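Local structure of carbohydrate binding module family 33 and 10 domain protein (Teredinibacter turnerae, 6RW7) at residues 98-103 with 112-117; 155-160 with 164-169. The protein acts as an AA10 lytic polysaccharide monooxygenase, present here as its copper-binding catalytic domain, which probably binds cellulose and cleaves it oxidatively. One frame throughout, in Å; residues are numbered along the deposited sequence.

In the fold
Interaction 1 lies in the core of the domain and interaction 2 nearer its surface. In the first, aromatic and aliphatic side chains of 98-103 and 112-117 meet in the layer between two sheets, joined by a water but by no direct hydrogen bond. In the second, 155-160 and 164-169 pair by backbone hydrogen bonds within one sheet, with a polar outer face and an apolar inner one. That sheet also holds strand 96-101, whose Phe98 and Trp100 bond through their backbones to Val168 and Ile166, so the interactions are neighbours. One segment of each, 98-103 through Asp101 and 164-169 through His165, binds the same copper (II) ion, while the sodium ion belongs to interaction 2 alone.

Interaction 1: residues 98-103 with 112-117. With CU (copper (II) ion), chain C.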
ATOM      1  N   PHE A  98       7.902  -6.670   4.876  1.00 11.04           N
ATOM      2  CA  PHE A  98       6.556  -6.305   4.374  1.00 10.52           C
ATOM      3  C   PHE A  98       5.956  -7.533   3.701  1.00 10.98           C
ATOM      4  O   PHE A  98       6.649  -8.173   2.921  1.00 11.59           O
ATOM      5  CB  PHE A  98       6.631  -5.145   3.384  1.00 10.38           C
ATOM      6  CG  PHE A  98       7.012  -3.839   4.018  1.00 10.46           C
ATOM      7  CD1 PHE A  98       8.343  -3.519   4.244  1.00 11.09           C
ATOM      8  CD2 PHE A  98       6.038  -2.948   4.431  1.00 10.68           C
ATOM      9  CE1 PHE A  98       8.681  -2.339   4.890  1.00 11.03           C
ATOM     10  CE2 PHE A  98       6.386  -1.751   5.031  1.00 11.45           C
ATOM     11  CZ  PHE A  98       7.701  -1.464   5.287  1.00 10.95           C
ATOM     12  N   VAL A  99       4.716  -7.851   4.012  1.00 10.48           N
ATOM     13  CA  VAL A  99       4.042  -9.064   3.493  1.00 10.54           C
ATOM     14  C   VAL A  99       2.936  -8.607   2.551  1.00 10.42           C
ATOM     15  O   VAL A  99       1.929  -7.989   3.023  1.00 10.66           O
ATOM     16  CB  VAL A  99       3.489  -9.915   4.640  1.00 11.37           C
ATOM     17  CG1 VAL A  99       2.814 -11.153   4.082  1.00 11.48           C
ATOM     18  CG2 VAL A  99       4.570 -10.293   5.654  1.00 12.09           C
ATOM     19  N   TRP A 100       3.108  -8.894   1.271  1.00  9.39           N
ATOM     20  CA  TRP A 100       2.011  -8.737   0.287  1.00  9.93           C
ATOM     21  C   TRP A 100       1.191 -10.018   0.315  1.00 10.14           C
ATOM     22  O   TRP A 100       1.762 -11.104   0.084  1.00 10.13           O
ATOM     23  CB  TRP A 100       2.543  -8.481  -1.108  1.00  9.61           C
ATOM     24  CG  TRP A 100       2.989  -7.076  -1.358  1.00  9.51           C
ATOM     25  CD1 TRP A 100       4.163  -6.473  -1.008  1.00  9.58           C
ATOM     26  CD2 TRP A 100       2.207  -6.075  -2.002  1.00  9.34           C
ATOM     27  NE1 TRP A 100       4.170  -5.170  -1.427  1.00  9.51           N
ATOM     28  CE2 TRP A 100       2.994  -4.908  -2.068  1.00  9.05           C
ATOM     29  CE3 TRP A 100       0.936  -6.066  -2.572  1.00  9.20           C
ATOM     30  CZ2 TRP A 100       2.528  -3.737  -2.666  1.00  9.38           C
ATOM     31  CZ3 TRP A 100       0.475  -4.904  -3.161  1.00  9.53           C
ATOM     32  CH2 TRP A 100       1.257  -3.752  -3.185  1.00  9.73           C
ATOM     33  N   ASP A 101      -0.118  -9.899   0.499  1.00 10.59           N
ATOM     34  CA  ASP A 101      -1.039 -11.022   0.250  1.00 11.06           C
ATOM     35  C   ASP A 101      -1.437 -10.974  -1.214  1.00 11.25           C
ATOM     36  O   ASP A 101      -1.990  -9.951  -1.648  1.00 11.56           O
ATOM     37  CB  ASP A 101      -2.308 -10.981   1.099  1.00 12.47           C
ATOM     38  CG  ASP A 101      -3.184 -12.172   0.748  1.00 14.28           C
ATOM     39  OD1 ASP A 101      -3.898 -12.097  -0.240  1.00 17.66           O
ATOM     40  OD2 ASP A 101      -3.057 -13.191   1.393  1.00 18.90           O
ATOM     41  N   ILE A 102      -1.147 -12.029  -1.957  1.00 11.02           N
ATOM     42  CA  ILE A 102      -1.520 -12.108  -3.397  1.00 11.12           C
ATOM     43  C   ILE A 102      -2.456 -13.308  -3.612  1.00 10.96           C
ATOM     44  O   ILE A 102      -2.633 -13.715  -4.751  1.00 11.22           O
ATOM     45  CB  ILE A 102      -0.254 -12.100  -4.296  1.00 11.22           C
ATOM     46  CG1 ILE A 102       0.564 -13.397  -4.228  1.00 11.89           C
ATOM     47  CG2 ILE A 102       0.622 -10.889  -3.989  1.00 10.95           C
ATOM     48  CD1 ILE A 102       1.612 -13.474  -5.323  1.00 12.56           C
ATOM     49  N   SER A 103      -3.154 -13.738  -2.563  1.00 11.36           N
ATOM     50  CA  SER A 103      -4.032 -14.936  -2.606  1.00 12.12           C
ATOM     51  C   SER A 103      -5.137 -14.768  -3.664  1.00 12.36           C
ATOM     52  O   SER A 103      -5.482 -15.764  -4.325  1.00 12.40           O
ATOM     53  CB  SER A 103      -4.612 -15.238  -1.261  1.00 13.81           C
ATOM     54  OG  SER A 103      -5.449 -14.186  -0.838  1.00 17.23           O
ATOM     55  N   GLU A 112       7.944  -8.936 -10.885  1.00 10.71           N
ATOM     56  CA  GLU A 112       9.262  -8.329 -11.196  1.00 11.36           C
ATOM     57  C   GLU A 112       9.764  -7.445 -10.052  1.00 11.08           C
ATOM     58  O   GLU A 112      10.981  -7.517  -9.755  1.00 11.44           O
ATOM     59  CB  GLU A 112       9.201  -7.509 -12.475  1.00 12.62           C
ATOM     60  CG  GLU A 112      10.562  -6.949 -12.809  1.00 14.50           C
ATOM     61  CD  GLU A 112      10.722  -6.502 -14.244  1.00 15.78           C
ATOM     62  OE1 GLU A 112       9.755  -5.953 -14.803  1.00 17.10           O
ATOM     63  OE2 GLU A 112      11.837  -6.708 -14.797  1.00 18.93           O
ATOM     64  N   GLU A 113       8.936  -6.595  -9.449  1.00 10.65           N
ATOM     65  CA  GLU A 113       9.536  -5.698  -8.441  1.00 11.37           C
ATOM     66  C   GLU A 113       8.537  -5.305  -7.364  1.00 10.93           C
ATOM     67  O   GLU A 113       7.321  -5.331  -7.566  1.00 10.66           O
ATOM     68  CB  GLU A 113      10.162  -4.469  -9.094  1.00 12.48           C
ATOM     69  CG  GLU A 113       9.158  -3.655  -9.875  1.00 12.20           C
ATOM     70  CD  GLU A 113       9.659  -2.362 -10.490  1.00 13.10           C
ATOM     71  OE1 GLU A 113      10.879  -2.219 -10.672  1.00 15.31           O
ATOM     72  OE2 GLU A 113       8.831  -1.471 -10.734  1.00 13.63           O
ATOM     73  N   LEU A 114       9.109  -4.966  -6.228  1.00 10.76           N
ATOM     74  CA  LEU A 114       8.375  -4.471  -5.048  1.00 11.30           C
ATOM     75  C   LEU A 114       9.033  -3.138  -4.699  1.00 10.92           C
ATOM     76  O   LEU A 114      10.255  -3.114  -4.475  1.00 11.64           O
ATOM     77  CB  LEU A 114       8.523  -5.460  -3.888  1.00 12.38           C
ATOM     78  CG  LEU A 114       7.858  -6.839  -3.976  1.00 13.53           C
ATOM     79  CD1 LEU A 114       6.368  -6.737  -4.119  1.00 13.61           C
ATOM     80  CD2 LEU A 114       8.487  -7.756  -5.015  1.00 13.40           C
ATOM     81  N   VAL A 115       8.266  -2.061  -4.708  1.00 10.20           N
ATOM     82  CA  VAL A 115       8.788  -0.680  -4.549  1.00 10.38           C
ATOM     83  C   VAL A 115       8.069  -0.037  -3.374  1.00  9.43           C
ATOM     84  O   VAL A 115       6.866  -0.220  -3.256  1.00 10.10           O
ATOM     85  CB  VAL A 115       8.583   0.117  -5.855  1.00 10.93           C
ATOM     86  CG1 VAL A 115       9.289   1.447  -5.820  1.00 11.38           C
ATOM     87  CG2 VAL A 115       9.045  -0.676  -7.071  1.00 12.15           C
ATOM     88  N   PHE A 116       8.794   0.720  -2.551  1.00  9.28           N
ATOM     89  CA  PHE A 116       8.220   1.348  -1.345  1.00  9.23           C
ATOM     90  C   PHE A 116       8.736   2.771  -1.216  1.00  8.97           C
ATOM     91  O   PHE A 116       9.962   2.982  -1.267  1.00  9.57           O
ATOM     92  CB  PHE A 116       8.628   0.601  -0.083  1.00 10.08           C
ATOM     93  CG  PHE A 116       8.216  -0.843   0.001  1.00 10.03           C
ATOM     94  CD1 PHE A 116       8.910  -1.828  -0.685  1.00  9.98           C
ATOM     95  CD2 PHE A 116       7.115  -1.209   0.751  1.00 11.00           C
ATOM     96  CE1 PHE A 116       8.538  -3.159  -0.560  1.00 10.73           C
ATOM     97  CE2 PHE A 116       6.734  -2.531   0.846  1.00 11.03           C
ATOM     98  CZ  PHE A 116       7.438  -3.501   0.188  1.00 11.24           C
ATOM     99  N   TYR A 117       7.806   3.680  -0.966  1.00  8.82           N
ATOM    100  CA  TYR A 117       8.078   5.095  -0.665  1.00  9.00           C
ATOM    101  C   TYR A 117       7.552   5.400   0.727  1.00  9.32           C
ATOM    102  O   TYR A 117       6.583   4.776   1.147  1.00  9.54           O
ATOM    103  CB  TYR A 117       7.365   5.996  -1.663  1.00  9.93           C
ATOM    104  CG  TYR A 117       7.832   5.925  -3.090  1.00 10.26           C
ATOM    105  CD1 TYR A 117       7.420   4.911  -3.941  1.00 10.39           C
ATOM    106  CD2 TYR A 117       8.632   6.930  -3.616  1.00 10.53           C
ATOM    107  CE1 TYR A 117       7.859   4.880  -5.252  1.00 10.54           C
ATOM    108  CE2 TYR A 117       9.018   6.940  -4.942  1.00 10.43           C
ATOM    109  CZ  TYR A 117       8.613   5.916  -5.773  1.00 11.28           C
ATOM    110  OH  TYR A 117       9.030   5.871  -7.088  1.00 11.87           O
TER
HETATM  111 CU    CU C 302      -2.483 -13.748   3.754  1.00 15.56          CU
HETATM  112  O   HOH W   1       5.922  -3.198  -2.456  1.00 11.50           O
HETATM  113  O   HOH W   2      -2.759 -15.822   3.122  1.00 35.06           O
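Phe116 brings CE2 over one face of the Phe98 ring, 3.4 Å from Phe98 CG, with its CZ beside Phe98 CB. The two ring planes are inclined at 43°, so the pair is an oblique aromatic contact. Next to it, a methyl of Leu114 covers the five-membered ring of Trp100: Leu114 CD1 is 4.1 Å from the ring centroid and over the face, a CH-pi contact. Trp100 CG lies anti to its carbonyl carbon (chi1 -79°), which carries the indole across toward 112-117, and Phe116 CZ approaches the indole edge at NE1.

Tryptophan brings one polar atom into this buried layer, and a water satisfies it. The water accepts from Trp100 NE1 at 2.8 Å and donates to Val115 O at 3.2 Å. It also sits above one face of the Phe116 ring, toward the rim. Flat rings and a branched leucine suit this place, because they can bridge strands whose axes are 10.6 Å apart, too far for backbone pairing.

Asp101, at the end of strand 96-101, belongs to a metal site instead. Its OD1 accepts from Ser103 N, closing an Asx turn, and from Ser103 OG at 2.7 Å, two bonds that restrain the carboxylate. Its OD2 binds the copper (II) ion at 2.5 Å, alongside Glu5 and His165. This site is separate from the copper (I) held by His1 and His107. The strands cross at 124°, one from each sheet, as in the immunoglobulin-like beta-sandwich core of AA10 enzymes.

Interaction 2: residues 155-160 with 164-169; sequences SAVEAD and SHINVT. With NA (sodium ion), chain B; CU (copper (II) ion), chain C.
Glu158 reaches across the outer face of the hairpin to Asn167, its partner in a hydrogen-bonded antiparallel pair. Its CB passes 3.9 Å from Asn167 O. With CG anti to the backbone N (chi1 167°) and the chain extended, CG and then CD run close to Asn167 ND2, and OE1 takes a hydrogen bond from ND2 at 2.9 Å. OE1 accepts through its anti lone pair, the one turned away from OE2, and the bond is nearly straight at 165°. OE1 lies close to the amide plane of Asn167, while the carboxylate is turned almost perpendicular to it. Long and polar, glutamate suits an exposed site where it can span to the adjacent strand.

Asn167 ND2 also donates to a water that in turn donates to Asp160 OD2 at 2.6 Å; the same oxygen accepts from Asn163 in the connecting turn. Backbone bonds link Glu158 with Asn167 and Asp160 with His165 in both directions, and Thr169 N adds one to Ala156 O. At the turn, Ser164 and His165 both face Asp160 in a G1 bulge, and Ser164 has the positive phi (54°) expected there. His165 points its ring away from the hairpin partner, and NE2 binds the copper (II) ion at 2.0 Å. At the opposite end, Val157 O coordinates sodium at 2.3 Å, together with the carbonyls of Phe151 and Asn154 and three waters.

Val157, Ala159, Ile166 and Val168 occupy the inner face, where Val157 CG1 lies 3.9 Å from Ile166 CG2. There Val157 and Val168 pack on Leu114 of strand 111-118. Strand 157-160 forms the edge of its four-stranded sheet, and 165-172 pairs on its other side with 96-101.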
ATOM      1  N   SER A 155      17.851 -11.924  -2.587  1.00 14.55           N
ATOM      2  CA  SER A 155      17.771 -12.505  -1.226  1.00 15.26           C
ATOM      3  C   SER A 155      16.823 -11.691  -0.339  1.00 14.89           C
ATOM      4  O   SER A 155      16.460 -12.200   0.748  1.00 17.28           O
ATOM      5  CB  SER A 155      19.135 -12.614  -0.598  1.00 17.62           C
ATOM      6  OG  SER A 155      19.755 -11.350  -0.569  1.00 20.11           O
ATOM      7  N   ALA A 156      16.400 -10.513  -0.781  1.00 13.73           N
ATOM      8  CA  ALA A 156      15.453  -9.668  -0.014  1.00 13.05           C
ATOM      9  C   ALA A 156      13.992 -10.029  -0.316  1.00 13.27           C
ATOM     10  O   ALA A 156      13.129  -9.475   0.358  1.00 13.21           O
ATOM     11  CB  ALA A 156      15.700  -8.215  -0.301  1.00 13.25           C
ATOM     12  N   VAL A 157      13.718 -10.893  -1.290  1.00 12.32           N
ATOM     13  CA  VAL A 157      12.333 -11.150  -1.769  1.00 12.40           C
ATOM     14  C   VAL A 157      12.079 -12.652  -1.681  1.00 14.29           C
ATOM     15  O   VAL A 157      12.877 -13.423  -2.231  1.00 14.90           O
ATOM     16  CB  VAL A 157      12.113 -10.623  -3.198  1.00 12.01           C
ATOM     17  CG1 VAL A 157      10.639 -10.707  -3.548  1.00 11.91           C
ATOM     18  CG2 VAL A 157      12.642  -9.211  -3.435  1.00 11.91           C
ATOM     19  N   GLU A 158      11.009 -13.054  -1.005  1.00 14.00           N
ATOM     20  CA  GLU A 158      10.668 -14.478  -0.813  1.00 15.94           C
ATOM     21  C   GLU A 158       9.228 -14.725  -1.264  1.00 14.70           C
ATOM     22  O   GLU A 158       8.345 -13.905  -0.941  1.00 14.95           O
ATOM     23  CB  GLU A 158      10.931 -14.746   0.663  1.00 20.26           C
ATOM     24  CG  GLU A 158      10.388 -16.027   1.225  1.00 24.66           C
ATOM     25  CD  GLU A 158      10.840 -16.045   2.668  1.00 29.03           C
ATOM     26  OE1 GLU A 158      10.128 -15.478   3.518  1.00 29.69           O
ATOM     27  OE2 GLU A 158      11.973 -16.495   2.902  1.00 36.59           O
ATOM     28  N   ALA A 159       9.018 -15.810  -2.001  1.00 13.57           N
ATOM     29  CA  ALA A 159       7.681 -16.323  -2.350  1.00 14.27           C
ATOM     30  C   ALA A 159       7.239 -17.310  -1.262  1.00 15.59           C
ATOM     31  O   ALA A 159       7.970 -18.270  -0.990  1.00 16.96           O
ATOM     32  CB  ALA A 159       7.696 -16.973  -3.706  1.00 15.63           C
ATOM     33  N   ASP A 160       6.089 -17.086  -0.646  1.00 14.91           N
ATOM     34  CA  ASP A 160       5.471 -18.059   0.278  1.00 15.47           C
ATOM     35  C   ASP A 160       4.284 -18.672  -0.458  1.00 14.90           C
ATOM     36  O   ASP A 160       3.200 -18.085  -0.463  1.00 13.63           O
ATOM     37  CB  ASP A 160       5.138 -17.374   1.595  1.00 16.63           C
ATOM     38  CG  ASP A 160       4.315 -18.212   2.546  1.00 18.66           C
ATOM     39  OD1 ASP A 160       3.971 -19.370   2.193  1.00 19.08           O
ATOM     40  OD2 ASP A 160       4.038 -17.675   3.629  1.00 24.03           O
ATOM     41  N   SER A 164       0.278 -17.867  -0.219  1.00 12.51           N
ATOM     42  CA  SER A 164       0.163 -16.927  -1.367  1.00 12.99           C
ATOM     43  C   SER A 164       0.597 -15.537  -0.914  1.00 12.45           C
ATOM     44  O   SER A 164      -0.174 -14.573  -1.088  1.00 13.14           O
ATOM     45  CB  SER A 164      -1.237 -16.877  -1.918  1.00 13.86           C
ATOM     46  OG  SER A 164      -1.591 -18.133  -2.453  1.00 17.04           O
ATOM     47  N   HIS A 165       1.787 -15.436  -0.337  1.00 11.21           N
ATOM     48  CA  HIS A 165       2.385 -14.164   0.115  1.00 11.17           C
ATOM     49  C   HIS A 165       3.703 -13.920  -0.614  1.00 11.78           C
ATOM     50  O   HIS A 165       4.415 -14.882  -0.960  1.00 12.26           O
ATOM     51  CB  HIS A 165       2.647 -14.149   1.620  1.00 11.51           C
ATOM     52  CG  HIS A 165       1.437 -14.090   2.485  1.00 11.22           C
ATOM     53  ND1 HIS A 165       1.547 -14.122   3.856  1.00 12.56           N
ATOM     54  CD2 HIS A 165       0.123 -14.004   2.185  1.00 12.36           C
ATOM     55  CE1 HIS A 165       0.334 -14.048   4.379  1.00 12.19           C
ATOM     56  NE2 HIS A 165      -0.544 -13.958   3.369  1.00 11.65           N
ATOM     57  N   ILE A 166       4.036 -12.648  -0.805  1.00 11.06           N
ATOM     58  CA  ILE A 166       5.422 -12.231  -1.133  1.00 10.73           C
ATOM     59  C   ILE A 166       5.958 -11.489   0.085  1.00 10.80           C
ATOM     60  O   ILE A 166       5.300 -10.534   0.539  1.00 11.02           O
ATOM     61  CB  ILE A 166       5.495 -11.358  -2.397  1.00 11.19           C
ATOM     62  CG1 ILE A 166       5.004 -12.092  -3.645  1.00 11.28           C
ATOM     63  CG2 ILE A 166       6.896 -10.809  -2.566  1.00 11.31           C
ATOM     64  CD1 ILE A 166       4.794 -11.208  -4.859  1.00 11.57           C
ATOM     65  N   ASN A 167       7.102 -11.915   0.618  1.00 11.69           N
ATOM     66  CA  ASN A 167       7.757 -11.263   1.770  1.00 12.28           C
ATOM     67  C   ASN A 167       8.963 -10.475   1.245  1.00 12.51           C
ATOM     68  O   ASN A 167       9.801 -11.063   0.544  1.00 14.16           O
ATOM     69  CB  ASN A 167       8.192 -12.282   2.822  1.00 13.01           C
ATOM     70  CG  ASN A 167       7.074 -13.174   3.313  1.00 14.35           C
ATOM     71  OD1 ASN A 167       5.944 -12.720   3.512  1.00 14.44           O
ATOM     72  ND2 ASN A 167       7.379 -14.451   3.526  1.00 18.42           N
ATOM     73  N   VAL A 168       9.010  -9.175   1.508  1.00 12.71           N
ATOM     74  CA  VAL A 168      10.140  -8.319   1.079  1.00 13.36           C
ATOM     75  C   VAL A 168      10.770  -7.742   2.332  1.00 13.74           C
ATOM     76  O   VAL A 168      10.031  -7.131   3.114  1.00 13.47           O
ATOM     77  CB  VAL A 168       9.723  -7.133   0.201  1.00 15.83           C
ATOM     78  CG1 VAL A 168      10.931  -6.512  -0.479  1.00 15.71           C
ATOM     79  CG2 VAL A 168       8.624  -7.419  -0.773  1.00 18.50           C
ATOM     80  N   THR A 169      12.090  -7.796   2.446  1.00 13.08           N
ATOM     81  CA  THR A 169      12.817  -7.180   3.578  1.00 14.45           C
ATOM     82  C   THR A 169      13.377  -5.835   3.125  1.00 13.56           C
ATOM     83  O   THR A 169      14.015  -5.776   2.058  1.00 13.84           O
ATOM     84  CB  THR A 169      13.857  -8.165   4.109  1.00 17.38           C
ATOM     85  OG1 THR A 169      13.131  -9.338   4.471  1.00 20.96           O
ATOM     86  CG2 THR A 169      14.604  -7.614   5.299  1.00 18.21           C
TER
HETATM   87 NA    NA B 301      14.772 -14.640  -2.700  1.00 15.79          NA
HETATM   88 CU    CU C 302      -2.483 -13.748   3.754  1.00 15.56          CU
HETATM   89  O   HOH W   3      15.052 -14.738  -0.346  1.00 28.75           O
HETATM   90  O   HOH W   4      11.978 -11.297   2.683  1.00 20.11           O
HETATM   91  O   HOH W   5       5.749 -16.475   5.091  1.00 29.91           O
HETATM   92  O   HOH W   6      17.061 -15.435  -2.773  1.00 19.63           O
HETATM   93  O   HOH W   7      13.912 -16.814  -2.401  1.00 23.40           O
HETATM   94  O   HOH W   2      -2.759 -15.822   3.122  1.00 35.06           O